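PDB 2QQ6: mandelate racemase/muconate lactonizing enzyme-like protein from Rubrobacter xylanophilus DSM 9941, which binds magnesium and, as a member of the mandelate racemase/muconate lactonizing enzyme family, probably acts as a lyase. Local coordinates for residues H193-R204 with R228-L238; H351-P359 with G378-H389. All coordinates share one frame; numbering follows the deposited sequence.

Interactions 1 and 2 both belong to the C-terminal barrel-type part of this enolase-superfamily chain, yet they lie on opposite sides of its centre. Their own centres are 39 Å apart, and their nearest atoms are about 22 Å apart, so neither touches the other. Interaction 1 (193-204 with 228-238) joins two helices packed outside the strand that ends at the magnesium ligand D216. The side chain of F229 is about 9 Å from that of D216, and that of L238 is about 9 Å from that of E242 and about 14 Å from a bound magnesium ion. Interaction 2 (351-359 with 378-389) is remote from the metal site and pairs two short strands late in the chain.

Interaction 1 (H193-R204 with R228-L238); sequences HEAMVARVAAVR and RFARAMEPFGL
F236 turns its ring toward V197, V200 and A201, and its atoms can be followed outward from CB. With CG beside the backbone N (chi1 -53°), the ring lies under V200, whose CG1 sits over one face, approaching CG at 3.9 Å and meeting CD1 and CD2 as well. Farther out, CE2 comes 3.5 Å from CA of A201, while CE1 and CZ both meet CG1 of V197, CZ at 3.8 Å. With an alanine here, the gap beside V197 and A201 is likely to go unfilled and V200 CG1 to lose the ring face it rests on. The backbone O of F236 receives a weak bond from R204 NE, 3.3 Å long; the firmer partners of that guanidinium are G208 O and V211 O, both met by NH1.

The second aromatic element, F229, is a knob in a hole formed by H193, M196, V197 and V200. The CE methyl of selenomethionine M196 stands over its centre, 3.9 Å from the ring centroid. The F229 edge is directed, offset, at one face of H193, and the R228 guanidinium lies flat on the opposite face, planes 12° apart and centres 4.2 Å apart. Between the two phenylalanines, V200 and selenomethionine M233 meet tip to tip.

The helix axes approach to 11.0 Å and cross at -26°, nearly parallel, as expected of successive helices outside a beta/alpha barrel. Strand 212-216 joins them: V200, M233 and L238 all touch its I215, while V203 turns to A157 of helix 149-162.

Interaction 2 (H351-P359 with G378-H389); sequences HWEDFVRYP and GLELDEEAAFEH
The carbonyl O of E380 accepts the backbone N of R357 at 2.6 Å, in the carbonyl plane and nearly straight (163° at the hydrogen), and CA of V356 adds a C-H...O contact at 3.1 Å. This marks a two-stranded antiparallel ladder: R357 and E380 form its hydrogen-bonded pair, with E380 N returning a bond to R357 O at 3.2 Å, and V356 with L381 is the non-hydrogen-bonded pair. One step on, D382 N reaches F355 O at 3.0 Å, from above the carbonyl plane.

On the face that carries R357 and E380, the R357 chain runs extended from CG to NE (chi2 -176°), which lays one guanidinium face over the L381-D382 backbone while NH1 makes a salt bridge to E380 OE1 at 2.9 Å. V356 CG1 packs on L379 CB on the other side, where helix 323-334 touches both residues through P323 and V327.

D382, just past the strand, N-caps helix 383-388, its OD1 accepting A385 N at 3.1 Å. Past that helix, H389 joins F355 and H351 in an aromatic cluster: F355 CZ meets H389 CB at 3.9 Å, and CD2 of H351 sits over one face of the H389 ring, the two planes inclined at 44°.

Interaction 1 (H193-R204 with R228-L238)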
loop_
_atom_site.group_PDB
_atom_site.type_symbol
_atom_site.label_atom_id
_atom_site.label_comp_id
_atom_site.label_asym_id
_atom_site.label_seq_id
_atom_site.Cartn_x
_atom_site.Cartn_y
_atom_site.Cartn_z
ATOM N N HIS B 193 -1.277 4.337 32.815
ATOM C CA HIS B 193 -0.129 3.452 32.844
ATOM C C HIS B 193 -0.326 2.360 33.896
ATOM O O HIS B 193 -0.105 1.183 33.625
ATOM C CB HIS B 193 1.119 4.275 33.163
ATOM C CG HIS B 193 2.369 3.462 33.295
ATOM N ND1 HIS B 193 3.319 3.392 32.300
ATOM C CD2 HIS B 193 2.827 2.693 34.310
ATOM C CE1 HIS B 193 4.310 2.615 32.698
ATOM N NE2 HIS B 193 4.035 2.177 33.914
ATOM N N GLU B 194 -0.742 2.743 35.100
ATOM C CA GLU B 194 -0.946 1.761 36.152
ATOM C C GLU B 194 -2.054 0.832 35.717
ATOM O O GLU B 194 -1.988 -0.369 35.935
ATOM C CB GLU B 194 -1.340 2.434 37.464
ATOM C CG GLU B 194 -0.531 3.670 37.801
ATOM C CD GLU B 194 0.972 3.432 37.775
ATOM O OE1 GLU B 194 1.709 4.367 37.369
ATOM O OE2 GLU B 194 1.413 2.322 38.164
ATOM N N ALA B 195 -3.077 1.397 35.095
ATOM C CA ALA B 195 -4.205 0.606 34.631
ATOM C C ALA B 195 -3.725 -0.530 33.744
ATOM O O ALA B 195 -4.150 -1.672 33.894
ATOM C CB ALA B 195 -5.182 1.487 33.869
HETATM N N MSE B 196 -2.831 -0.208 32.821
HETATM C CA MSE B 196 -2.307 -1.201 31.896
HETATM C C MSE B 196 -1.500 -2.316 32.562
HETATM O O MSE B 196 -1.704 -3.504 32.279
HETATM C CB MSE B 196 -1.475 -0.505 30.831
HETATM C CG MSE B 196 -2.321 0.308 29.881
HETATM SE SE MSE B 196 -1.288 1.712 28.950
HETATM C CE MSE B 196 -0.291 0.554 27.696
ATOM N N VAL B 197 -0.579 -1.934 33.439
ATOM C CA VAL B 197 0.230 -2.914 34.139
ATOM C C VAL B 197 -0.687 -3.796 34.983
ATOM O O VAL B 197 -0.428 -4.985 35.190
ATOM C CB VAL B 197 1.242 -2.233 35.061
ATOM C CG1 VAL B 197 2.107 -3.271 35.727
ATOM C CG2 VAL B 197 2.083 -1.263 34.269
ATOM N N ALA B 198 -1.771 -3.203 35.464
ATOM C CA ALA B 198 -2.712 -3.936 36.287
ATOM C C ALA B 198 -3.301 -5.067 35.478
ATOM O O ALA B 198 -3.389 -6.197 35.960
ATOM C CB ALA B 198 -3.812 -3.013 36.779
ATOM N N ARG B 199 -3.702 -4.762 34.246
ATOM C CA ARG B 199 -4.286 -5.775 33.388
ATOM C C ARG B 199 -3.281 -6.903 33.236
ATOM O O ARG B 199 -3.616 -8.081 33.371
ATOM C CB ARG B 199 -4.638 -5.190 32.014
ATOM C CG ARG B 199 -5.245 -6.204 31.041
ATOM C CD ARG B 199 -6.486 -6.911 31.628
ATOM N NE ARG B 199 -7.627 -6.012 31.811
ATOM C CZ ARG B 199 -8.224 -5.359 30.817
ATOM N NH1 ARG B 199 -7.789 -5.508 29.565
ATOM N NH2 ARG B 199 -9.245 -4.548 31.074
ATOM N N VAL B 200 -2.036 -6.527 32.982
ATOM C CA VAL B 200 -0.990 -7.509 32.805
ATOM C C VAL B 200 -0.879 -8.364 34.061
ATOM O O VAL B 200 -1.118 -9.569 34.018
ATOM C CB VAL B 200 0.363 -6.827 32.490
ATOM C CG1 VAL B 200 1.382 -7.857 32.038
ATOM C CG2 VAL B 200 0.174 -5.792 31.404
ATOM N N ALA B 201 -0.553 -7.744 35.189
ATOM C CA ALA B 201 -0.402 -8.491 36.441
ATOM C C ALA B 201 -1.537 -9.476 36.707
ATOM O O ALA B 201 -1.307 -10.649 36.992
ATOM C CB ALA B 201 -0.276 -7.524 37.600
ATOM N N ALA B 202 -2.763 -8.979 36.596
ATOM C CA ALA B 202 -3.969 -9.757 36.832
ATOM C C ALA B 202 -4.027 -11.045 36.047
ATOM O O ALA B 202 -4.417 -12.091 36.568
ATOM C CB ALA B 202 -5.184 -8.918 36.502
ATOM N N VAL B 203 -3.652 -10.967 34.782
ATOM C CA VAL B 203 -3.699 -12.139 33.929
ATOM C C VAL B 203 -2.550 -13.104 34.229
ATOM O O VAL B 203 -2.731 -14.323 34.235
ATOM C CB VAL B 203 -3.693 -11.711 32.447
ATOM C CG1 VAL B 203 -3.967 -12.900 31.551
ATOM C CG2 VAL B 203 -4.750 -10.650 32.236
ATOM N N ARG B 204 -1.372 -12.561 34.502
ATOM C CA ARG B 204 -0.226 -13.407 34.801
ATOM C C ARG B 204 -0.445 -14.252 36.067
ATOM O O ARG B 204 -0.336 -15.481 36.029
ATOM C CB ARG B 204 1.043 -12.540 34.939
ATOM C CG ARG B 204 2.276 -13.287 35.447
ATOM C CD ARG B 204 2.592 -14.524 34.607
ATOM N NE ARG B 204 3.284 -14.183 33.366
ATOM C CZ ARG B 204 3.513 -15.033 32.366
ATOM N NH1 ARG B 204 3.103 -16.296 32.441
ATOM N NH2 ARG B 204 4.164 -14.613 31.291
ATOM N N ARG B 228 8.821 3.768 28.846
ATOM C CA ARG B 228 8.423 3.656 30.237
ATOM C C ARG B 228 7.555 2.422 30.439
ATOM O O ARG B 228 7.689 1.730 31.449
ATOM C CB ARG B 228 7.661 4.905 30.687
ATOM C CG ARG B 228 7.411 4.953 32.185
ATOM C CD ARG B 228 6.448 6.064 32.626
ATOM N NE ARG B 228 5.996 5.824 34.004
ATOM C CZ ARG B 228 4.990 6.458 34.616
ATOM N NH1 ARG B 228 4.290 7.409 33.989
ATOM N NH2 ARG B 228 4.668 6.119 35.865
ATOM N N PHE B 229 6.676 2.126 29.485
ATOM C CA PHE B 229 5.816 0.966 29.646
ATOM C C PHE B 229 6.585 -0.323 29.461
ATOM O O PHE B 229 6.332 -1.307 30.157
ATOM C CB PHE B 229 4.639 0.994 28.670
ATOM C CG PHE B 229 3.669 -0.129 28.887
ATOM C CD1 PHE B 229 2.860 -0.152 30.018
ATOM C CD2 PHE B 229 3.643 -1.228 28.018
ATOM C CE1 PHE B 229 2.043 -1.251 30.290
ATOM C CE2 PHE B 229 2.826 -2.347 28.279
ATOM C CZ PHE B 229 2.027 -2.360 29.418
ATOM N N ALA B 230 7.523 -0.323 28.516
ATOM C CA ALA B 230 8.333 -1.509 28.247
ATOM C C ALA B 230 9.162 -1.873 29.464
ATOM O O ALA B 230 9.188 -3.035 29.874
ATOM C CB ALA B 230 9.241 -1.269 27.076
ATOM N N ARG B 231 9.840 -0.883 30.042
ATOM C CA ARG B 231 10.668 -1.136 31.215
ATOM C C ARG B 231 9.826 -1.794 32.294
ATOM O O ARG B 231 10.331 -2.541 33.114
ATOM C CB ARG B 231 11.284 0.163 31.735
ATOM N N ALA B 232 8.528 -1.536 32.281
ATOM C CA ALA B 232 7.652 -2.120 33.284
ATOM C C ALA B 232 7.229 -3.529 32.909
ATOM O O ALA B 232 6.859 -4.315 33.767
ATOM C CB ALA B 232 6.427 -1.238 33.487
HETATM N N MSE B 233 7.285 -3.858 31.630
HETATM C CA MSE B 233 6.898 -5.191 31.206
HETATM C C MSE B 233 7.976 -6.217 31.501
HETATM O O MSE B 233 7.758 -7.424 31.345
HETATM C CB MSE B 233 6.576 -5.196 29.713
HETATM C CG MSE B 233 5.208 -4.609 29.408
HETATM SE SE MSE B 233 3.810 -5.583 30.446
HETATM C CE MSE B 233 3.655 -4.387 32.033
ATOM N N GLU B 234 9.134 -5.747 31.956
ATOM C CA GLU B 234 10.243 -6.654 32.228
ATOM C C GLU B 234 9.986 -7.757 33.265
ATOM O O GLU B 234 10.294 -8.918 33.031
ATOM C CB GLU B 234 11.498 -5.848 32.599
ATOM C CG GLU B 234 11.836 -4.780 31.566
ATOM C CD GLU B 234 13.214 -4.150 31.733
ATOM O OE1 GLU B 234 13.674 -3.952 32.879
ATOM O OE2 GLU B 234 13.834 -3.826 30.702
ATOM N N PRO B 235 9.408 -7.417 34.417
ATOM C CA PRO B 235 9.166 -8.459 35.418
ATOM C C PRO B 235 8.190 -9.607 35.092
ATOM O O PRO B 235 8.272 -10.682 35.693
ATOM C CB PRO B 235 8.715 -7.651 36.633
ATOM C CG PRO B 235 9.478 -6.392 36.492
ATOM C CD PRO B 235 9.289 -6.083 35.026
ATOM N N PHE B 236 7.282 -9.404 34.145
ATOM C CA PHE B 236 6.298 -10.441 33.843
ATOM C C PHE B 236 6.714 -11.521 32.856
ATOM O O PHE B 236 5.892 -12.371 32.489
ATOM C CB PHE B 236 4.999 -9.795 33.353
ATOM C CG PHE B 236 4.463 -8.742 34.279
ATOM C CD1 PHE B 236 4.879 -7.420 34.169
ATOM C CD2 PHE B 236 3.561 -9.076 35.285
ATOM C CE1 PHE B 236 4.407 -6.452 35.046
ATOM C CE2 PHE B 236 3.087 -8.111 36.163
ATOM C CZ PHE B 236 3.510 -6.799 36.043
ATOM N N GLY B 237 7.978 -11.490 32.433
ATOM C CA GLY B 237 8.474 -12.464 31.477
ATOM C C GLY B 237 7.520 -12.709 30.319
ATOM O O GLY B 237 7.190 -13.853 30.011
ATOM N N LEU B 238 7.067 -11.639 29.673
ATOM C CA LEU B 238 6.143 -11.768 28.551
ATOM C C LEU B 238 6.764 -12.564 27.408
ATOM O O LEU B 238 7.981 -12.697 27.317
ATOM C CB LEU B 238 5.750 -10.392 28.016
ATOM C CG LEU B 238 5.259 -9.333 28.993
ATOM C CD1 LEU B 238 4.932 -8.078 28.211
ATOM C CD2 LEU B 238 4.035 -9.829 29.736
#

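Interaction 2 (H351-P359 with G378-H389)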
loop_
_atom_site.group_PDB
_atom_site.type_symbol
_atom_site.label_atom_id
_atom_site.label_comp_id
_atom_site.label_asym_id
_atom_site.label_seq_id
_atom_site.Cartn_x
_atom_site.Cartn_y
_atom_site.Cartn_z
ATOM N N HIS B 351 -18.919 -20.691 14.956
ATOM C CA HIS B 351 -18.948 -21.252 13.606
ATOM C C HIS B 351 -17.659 -21.157 12.804
ATOM O O HIS B 351 -17.671 -21.369 11.592
ATOM C CB HIS B 351 -20.068 -20.608 12.798
ATOM C CG HIS B 351 -19.935 -19.128 12.666
ATOM N ND1 HIS B 351 -19.852 -18.292 13.758
ATOM C CD2 HIS B 351 -19.897 -18.329 11.574
ATOM C CE1 HIS B 351 -19.772 -17.041 13.343
ATOM N NE2 HIS B 351 -19.798 -17.036 12.023
ATOM N N TRP B 352 -16.553 -20.844 13.468
ATOM C CA TRP B 352 -15.281 -20.737 12.770
ATOM C C TRP B 352 -14.970 -22.012 11.975
ATOM O O TRP B 352 -14.590 -21.947 10.802
ATOM C CB TRP B 352 -14.139 -20.450 13.764
ATOM C CG TRP B 352 -12.827 -20.155 13.073
ATOM C CD1 TRP B 352 -12.505 -19.027 12.378
ATOM C CD2 TRP B 352 -11.715 -21.050 12.916
ATOM N NE1 TRP B 352 -11.269 -19.165 11.790
ATOM C CE2 TRP B 352 -10.765 -20.397 12.105
ATOM C CE3 TRP B 352 -11.435 -22.340 13.377
ATOM C CZ2 TRP B 352 -9.561 -20.991 11.746
ATOM C CZ3 TRP B 352 -10.237 -22.928 13.020
ATOM C CH2 TRP B 352 -9.316 -22.254 12.211
ATOM N N GLU B 353 -15.155 -23.166 12.604
ATOM C CA GLU B 353 -14.848 -24.427 11.951
ATOM C C GLU B 353 -15.862 -24.878 10.910
ATOM O O GLU B 353 -15.540 -25.663 10.014
ATOM C CB GLU B 353 -14.661 -25.513 13.007
ATOM C CG GLU B 353 -13.476 -25.257 13.924
ATOM C CD GLU B 353 -12.419 -26.364 13.881
ATOM O OE1 GLU B 353 -12.180 -26.938 12.789
ATOM O OE2 GLU B 353 -11.815 -26.645 14.943
ATOM N N ASP B 354 -17.081 -24.364 11.001
ATOM C CA ASP B 354 -18.123 -24.760 10.067
ATOM C C ASP B 354 -17.937 -24.242 8.646
ATOM O O ASP B 354 -18.815 -24.403 7.805
ATOM C CB ASP B 354 -19.482 -24.312 10.605
ATOM C CG ASP B 354 -19.727 -24.780 12.034
ATOM O OD1 ASP B 354 -19.466 -25.971 12.327
ATOM O OD2 ASP B 354 -20.187 -23.958 12.861
ATOM N N PHE B 355 -16.788 -23.639 8.369
ATOM C CA PHE B 355 -16.512 -23.085 7.045
ATOM C C PHE B 355 -15.806 -24.042 6.108
ATOM O O PHE B 355 -15.915 -23.928 4.890
ATOM C CB PHE B 355 -15.630 -21.849 7.165
ATOM C CG PHE B 355 -16.382 -20.579 7.366
ATOM C CD1 PHE B 355 -16.362 -19.934 8.601
ATOM C CD2 PHE B 355 -17.071 -19.993 6.304
ATOM C CE1 PHE B 355 -17.021 -18.706 8.777
ATOM C CE2 PHE B 355 -17.732 -18.773 6.465
ATOM C CZ PHE B 355 -17.706 -18.125 7.703
ATOM N N VAL B 356 -15.068 -24.978 6.684
ATOM C CA VAL B 356 -14.291 -25.913 5.898
ATOM C C VAL B 356 -14.420 -27.318 6.424
ATOM O O VAL B 356 -14.478 -27.517 7.635
ATOM C CB VAL B 356 -12.800 -25.534 5.956
ATOM C CG1 VAL B 356 -11.952 -26.649 5.390
ATOM C CG2 VAL B 356 -12.566 -24.240 5.200
ATOM N N ARG B 357 -14.456 -28.289 5.517
ATOM C CA ARG B 357 -14.523 -29.697 5.909
ATOM C C ARG B 357 -13.056 -30.154 5.980
ATOM O O ARG B 357 -12.362 -30.198 4.962
ATOM C CB ARG B 357 -15.307 -30.521 4.866
ATOM C CG ARG B 357 -16.630 -29.873 4.422
ATOM C CD ARG B 357 -17.440 -30.758 3.459
ATOM N NE ARG B 357 -18.381 -29.981 2.643
ATOM C CZ ARG B 357 -18.165 -29.637 1.373
ATOM N NH1 ARG B 357 -17.044 -30.012 0.772
ATOM N NH2 ARG B 357 -19.057 -28.909 0.702
ATOM N N TYR B 358 -12.583 -30.470 7.186
ATOM C CA TYR B 358 -11.195 -30.884 7.375
ATOM C C TYR B 358 -11.039 -32.384 7.613
ATOM O O TYR B 358 -11.729 -32.967 8.442
ATOM C CB TYR B 358 -10.558 -30.108 8.545
ATOM C CG TYR B 358 -9.045 -30.126 8.537
ATOM C CD1 TYR B 358 -8.328 -29.393 7.592
ATOM C CD2 TYR B 358 -8.331 -30.948 9.409
ATOM C CE1 TYR B 358 -6.941 -29.484 7.504
ATOM C CE2 TYR B 358 -6.934 -31.049 9.332
ATOM C CZ TYR B 358 -6.246 -30.315 8.372
ATOM O OH TYR B 358 -4.873 -30.429 8.264
ATOM N N PRO B 359 -10.106 -33.020 6.888
ATOM C CA PRO B 359 -9.749 -34.439 6.914
ATOM C C PRO B 359 -10.254 -35.297 8.069
ATOM O O PRO B 359 -11.096 -36.178 7.856
ATOM C CB PRO B 359 -8.238 -34.390 6.834
ATOM C CG PRO B 359 -8.054 -33.342 5.769
ATOM C CD PRO B 359 -9.121 -32.276 6.083
ATOM N N GLY B 378 -5.338 -29.503 1.861
ATOM C CA GLY B 378 -5.974 -30.634 2.504
ATOM C C GLY B 378 -7.265 -30.213 3.175
ATOM O O GLY B 378 -7.566 -30.668 4.277
ATOM N N LEU B 379 -8.020 -29.332 2.524
ATOM C CA LEU B 379 -9.280 -28.879 3.088
ATOM C C LEU B 379 -10.306 -28.572 2.011
ATOM O O LEU B 379 -9.962 -28.451 0.835
ATOM C CB LEU B 379 -9.068 -27.645 3.972
ATOM C CG LEU B 379 -8.662 -26.283 3.405
ATOM C CD1 LEU B 379 -9.684 -25.757 2.414
ATOM C CD2 LEU B 379 -8.543 -25.319 4.571
ATOM N N GLU B 380 -11.564 -28.428 2.425
ATOM C CA GLU B 380 -12.637 -28.149 1.484
ATOM C C GLU B 380 -13.706 -27.181 1.993
ATOM O O GLU B 380 -14.191 -27.278 3.122
ATOM C CB GLU B 380 -13.279 -29.463 1.055
ATOM C CG GLU B 380 -14.265 -29.320 -0.081
ATOM C CD GLU B 380 -14.552 -30.643 -0.754
ATOM O OE1 GLU B 380 -15.488 -30.687 -1.582
ATOM O OE2 GLU B 380 -13.836 -31.633 -0.459
ATOM N N LEU B 381 -14.069 -26.247 1.124
ATOM C CA LEU B 381 -15.059 -25.235 1.443
ATOM C C LEU B 381 -16.472 -25.791 1.554
ATOM O O LEU B 381 -17.055 -26.242 0.567
ATOM C CB LEU B 381 -15.037 -24.124 0.383
ATOM C CG LEU B 381 -16.124 -23.045 0.481
ATOM C CD1 LEU B 381 -15.876 -22.184 1.699
ATOM C CD2 LEU B 381 -16.128 -22.185 -0.765
ATOM N N ASP B 382 -17.008 -25.759 2.770
ATOM C CA ASP B 382 -18.370 -26.201 3.028
ATOM C C ASP B 382 -19.216 -25.092 2.405
ATOM O O ASP B 382 -19.698 -24.195 3.092
ATOM C CB ASP B 382 -18.613 -26.282 4.546
ATOM C CG ASP B 382 -19.996 -26.822 4.912
ATOM O OD1 ASP B 382 -21.006 -26.379 4.316
ATOM O OD2 ASP B 382 -20.066 -27.678 5.820
ATOM N N GLU B 383 -19.350 -25.144 1.087
ATOM C CA GLU B 383 -20.122 -24.158 0.339
ATOM C C GLU B 383 -21.354 -23.699 1.126
ATOM O O GLU B 383 -21.712 -22.518 1.123
ATOM C CB GLU B 383 -20.553 -24.764 -1.002
ATOM C CG GLU B 383 -21.500 -23.896 -1.816
ATOM C CD GLU B 383 -20.797 -23.096 -2.901
ATOM O OE1 GLU B 383 -20.215 -23.719 -3.817
ATOM O OE2 GLU B 383 -20.834 -21.844 -2.840
ATOM N N GLU B 384 -21.994 -24.643 1.809
ATOM C CA GLU B 384 -23.187 -24.351 2.588
ATOM C C GLU B 384 -22.967 -23.246 3.591
ATOM O O GLU B 384 -23.432 -22.119 3.397
ATOM C CB GLU B 384 -23.664 -25.608 3.308
ATOM C CG GLU B 384 -25.004 -26.093 2.808
ATOM C CD GLU B 384 -25.110 -26.047 1.289
ATOM O OE1 GLU B 384 -25.076 -24.930 0.717
ATOM O OE2 GLU B 384 -25.227 -27.127 0.666
ATOM N N ALA B 385 -22.260 -23.583 4.666
ATOM C CA ALA B 385 -21.948 -22.641 5.737
ATOM C C ALA B 385 -21.451 -21.343 5.130
ATOM O O ALA B 385 -21.914 -20.247 5.468
ATOM C CB ALA B 385 -20.883 -23.230 6.637
ATOM N N ALA B 386 -20.496 -21.495 4.221
ATOM C CA ALA B 386 -19.901 -20.380 3.520
ATOM C C ALA B 386 -20.987 -19.377 3.147
ATOM O O ALA B 386 -20.982 -18.245 3.614
ATOM C CB ALA B 386 -19.183 -20.889 2.270
ATOM N N PHE B 387 -21.940 -19.805 2.329
ATOM C CA PHE B 387 -23.001 -18.911 1.903
ATOM C C PHE B 387 -23.927 -18.447 3.031
ATOM O O PHE B 387 -24.464 -17.338 2.976
ATOM C CB PHE B 387 -23.826 -19.563 0.798
ATOM C CG PHE B 387 -24.907 -18.675 0.268
ATOM C CD1 PHE B 387 -24.589 -17.452 -0.317
ATOM C CD2 PHE B 387 -26.250 -19.015 0.427
ATOM C CE1 PHE B 387 -25.585 -16.581 -0.730
ATOM C CE2 PHE B 387 -27.260 -18.147 0.014
ATOM C CZ PHE B 387 -26.924 -16.924 -0.562
ATOM N N GLU B 388 -24.115 -19.284 4.049
ATOM C CA GLU B 388 -24.991 -18.910 5.159
ATOM C C GLU B 388 -24.465 -17.673 5.855
ATOM O O GLU B 388 -25.220 -16.927 6.481
ATOM C CB GLU B 388 -25.090 -20.021 6.203
ATOM C CG GLU B 388 -26.042 -19.679 7.366
ATOM C CD GLU B 388 -25.971 -20.665 8.534
ATOM O OE1 GLU B 388 -25.853 -21.888 8.291
ATOM O OE2 GLU B 388 -26.053 -20.217 9.703
ATOM N N HIS B 389 -23.156 -17.472 5.752
ATOM C CA HIS B 389 -22.502 -16.339 6.380
ATOM C C HIS B 389 -21.911 -15.350 5.377
ATOM O O HIS B 389 -20.925 -14.684 5.684
ATOM C CB HIS B 389 -21.402 -16.839 7.318
ATOM C CG HIS B 389 -21.881 -17.797 8.367
ATOM N ND1 HIS B 389 -22.779 -17.437 9.351
ATOM C CD2 HIS B 389 -21.561 -19.090 8.609
ATOM C CE1 HIS B 389 -22.985 -18.465 10.153
ATOM N NE2 HIS B 389 -22.258 -19.482 9.725
#